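Pyrethroid hydrolase (Sphingobium faniae, PDB 5Y5R) hydrolyses the ester bond of pyrethroid insecticides such as cypermethrin and permethrin, releasing an alcohol and a cyclopropanecarboxylic acid. Local coordinates at residues A[103-108]-A[213-218]. Residues are numbered along the deposited sequence; the frame is centred on the assembly and turned at random.
Sequences AVLTAP and MQKEFP
In this alpha/beta-hydrolase fold, the loop after strand 95-101 of the central parallel sheet packs against the end of helix 207-216, with the Leu105 side chain against Phe217 and its backbone against Met213. Leu105 is the main apolar side chain of the loop here. With chi1 at 170°, its CG turns away from the backbone N and the side chain reaches Phe217. CD1 comes obliquely to the Phe217 ring, 3.7 Å from Phe217 CD1, and the two side chains cross at about a right angle. CD2 rests near Phe217 CB. Cutting Leu105 back to alanine would remove both methyls and would probably leave a gap between the loop and the Phe217 ring, with less to hold that ring in place.

Met213, a selenomethionine, lies along the loop backbone. Its CB is 3.4 Å from Leu105 O. The chain bends at chi3 (-64°), bringing CE to 3.5 Å from Ala103 O. That carbonyl oxygen is hydrogen-bonded to Tyr196 OH. No direct hydrogen bond joins the two segments. Instead one water donates to Leu105 O and to Met213 O, at 2.9 Å each.

Val104 faces away from the helix and touches the bound pyrethroid, so the loop has the ligand pocket on one side and this helix on another. The backbone of Val104 is hydrogen-bonded to Ser78, in a GxSxG sequence consistent with a nucleophile elbow.

Ala107 CB lies 3.9 Å from Pro218 CD, and Pro108 CD meets Pro218 CD at 3.7 Å. Thr106 O sits at the Phe217 ring edge, near its plane, 3.4 Å from Phe217 CD1.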
loop_
_atom_site.group_PDB
_atom_site.type_symbol
_atom_site.label_atom_id
_atom_site.label_comp_id
_atom_site.label_asym_id
_atom_site.label_seq_id
_atom_site.Cartn_x
_atom_site.Cartn_y
_atom_site.Cartn_z
ATOM N N ALA A 103 -4.106 -4.493 0.627
ATOM C CA ALA A 103 -4.120 -3.087 0.257
ATOM C C ALA A 103 -5.512 -2.676 -0.194
ATOM O O ALA A 103 -6.346 -3.513 -0.517
ATOM C CB ALA A 103 -3.112 -2.788 -0.874
ATOM N N VAL A 104 -5.745 -1.365 -0.226
ATOM C CA VAL A 104 -7.028 -0.835 -0.677
ATOM C C VAL A 104 -7.068 -0.987 -2.196
ATOM O O VAL A 104 -6.307 -0.343 -2.923
ATOM C CB VAL A 104 -7.218 0.630 -0.240
ATOM C CG1 VAL A 104 -8.554 1.156 -0.717
ATOM C CG2 VAL A 104 -7.133 0.748 1.255
ATOM N N LEU A 105 -7.973 -1.832 -2.679
ATOM C CA LEU A 105 -8.193 -2.072 -4.100
ATOM C C LEU A 105 -9.635 -1.668 -4.360
ATOM O O LEU A 105 -10.570 -2.352 -3.939
ATOM C CB LEU A 105 -7.958 -3.534 -4.473
ATOM C CG LEU A 105 -8.407 -3.866 -5.889
ATOM C CD1 LEU A 105 -7.465 -3.180 -6.893
ATOM C CD2 LEU A 105 -8.509 -5.384 -6.115
ATOM N N THR A 106 -9.822 -0.498 -4.942
ATOM C CA THR A 106 -11.161 -0.019 -5.206
ATOM C C THR A 106 -11.396 0.021 -6.699
ATOM O O THR A 106 -10.471 0.195 -7.499
ATOM C CB THR A 106 -11.437 1.351 -4.544
ATOM O OG1 THR A 106 -10.555 2.363 -5.048
ATOM C CG2 THR A 106 -11.204 1.212 -3.115
ATOM N N ALA A 107 -12.646 -0.209 -7.051
ATOM C CA ALA A 107 -13.052 -0.149 -8.411
ATOM C C ALA A 107 -12.966 1.293 -8.881
ATOM O O ALA A 107 -13.033 2.220 -8.066
ATOM C CB ALA A 107 -14.477 -0.689 -8.537
ATOM N N PRO A 108 -12.866 1.507 -10.192
ATOM C CA PRO A 108 -12.872 2.875 -10.726
ATOM C C PRO A 108 -14.043 3.704 -10.210
ATOM O O PRO A 108 -15.197 3.290 -10.269
ATOM C CB PRO A 108 -12.967 2.643 -12.238
ATOM C CG PRO A 108 -12.225 1.252 -12.404
ATOM C CD PRO A 108 -12.838 0.498 -11.276
HETATM N N MSE A 213 -13.141 -6.671 -1.723
HETATM C CA MSE A 213 -12.548 -5.744 -2.662
HETATM C C MSE A 213 -12.135 -6.428 -3.966
HETATM O O MSE A 213 -12.411 -5.913 -5.050
HETATM C CB MSE A 213 -11.363 -5.038 -2.001
HETATM C CG MSE A 213 -11.872 -4.026 -0.995
HETATM SE SE MSE A 213 -10.481 -2.952 -0.146
HETATM C CE MSE A 213 -9.536 -4.331 0.796
ATOM N N GLN A 214 -11.470 -7.580 -3.867
ATOM C CA GLN A 214 -11.194 -8.347 -5.088
ATOM C C GLN A 214 -12.481 -8.631 -5.848
ATOM O O GLN A 214 -12.557 -8.416 -7.063
ATOM C CB GLN A 214 -10.485 -9.661 -4.754
ATOM C CG GLN A 214 -9.162 -9.458 -4.113
ATOM C CD GLN A 214 -8.621 -10.716 -3.501
ATOM O OE1 GLN A 214 -8.274 -11.680 -4.198
ATOM N NE2 GLN A 214 -8.549 -10.728 -2.193
ATOM N N LYS A 215 -13.524 -9.025 -5.125
ATOM C CA LYS A 215 -14.779 -9.420 -5.752
ATOM C C LYS A 215 -15.417 -8.267 -6.530
ATOM O O LYS A 215 -16.050 -8.496 -7.571
ATOM C CB LYS A 215 -15.732 -9.961 -4.683
ATOM C CG LYS A 215 -17.085 -10.346 -5.204
ATOM C CD LYS A 215 -17.957 -11.022 -4.163
ATOM C CE LYS A 215 -18.903 -12.005 -4.871
ATOM N NZ LYS A 215 -19.916 -11.290 -5.697
ATOM N N GLU A 216 -15.321 -7.026 -6.012
ATOM C CA GLU A 216 -16.001 -5.890 -6.632
ATOM C C GLU A 216 -15.155 -5.155 -7.673
ATOM O O GLU A 216 -15.689 -4.286 -8.372
ATOM C CB GLU A 216 -16.462 -4.902 -5.548
ATOM C CG GLU A 216 -17.584 -5.466 -4.671
ATOM C CD GLU A 216 -18.141 -4.504 -3.626
ATOM O OE1 GLU A 216 -18.720 -5.006 -2.640
ATOM O OE2 GLU A 216 -17.942 -3.274 -3.702
ATOM N N PHE A 217 -13.858 -5.488 -7.825
ATOM C CA PHE A 217 -13.070 -4.842 -8.872
ATOM C C PHE A 217 -13.394 -5.474 -10.222
ATOM O O PHE A 217 -13.476 -6.699 -10.326
ATOM C CB PHE A 217 -11.563 -4.971 -8.604
ATOM C CG PHE A 217 -10.706 -4.097 -9.498
ATOM C CD1 PHE A 217 -10.378 -2.789 -9.142
ATOM C CD2 PHE A 217 -10.236 -4.572 -10.695
ATOM C CE1 PHE A 217 -9.590 -2.013 -9.976
ATOM C CE2 PHE A 217 -9.470 -3.791 -11.527
ATOM C CZ PHE A 217 -9.131 -2.513 -11.163
ATOM N N PRO A 218 -13.550 -4.664 -11.272
ATOM C CA PRO A 218 -13.943 -5.211 -12.578
ATOM C C PRO A 218 -12.772 -5.886 -13.283
ATOM O O PRO A 218 -11.703 -5.293 -13.464
ATOM C CB PRO A 218 -14.428 -3.975 -13.342
ATOM C CG PRO A 218 -13.669 -2.863 -12.742
ATOM C CD PRO A 218 -13.466 -3.191 -11.294
HETATM O O HOH W 1 -13.016 -3.119 -5.376
#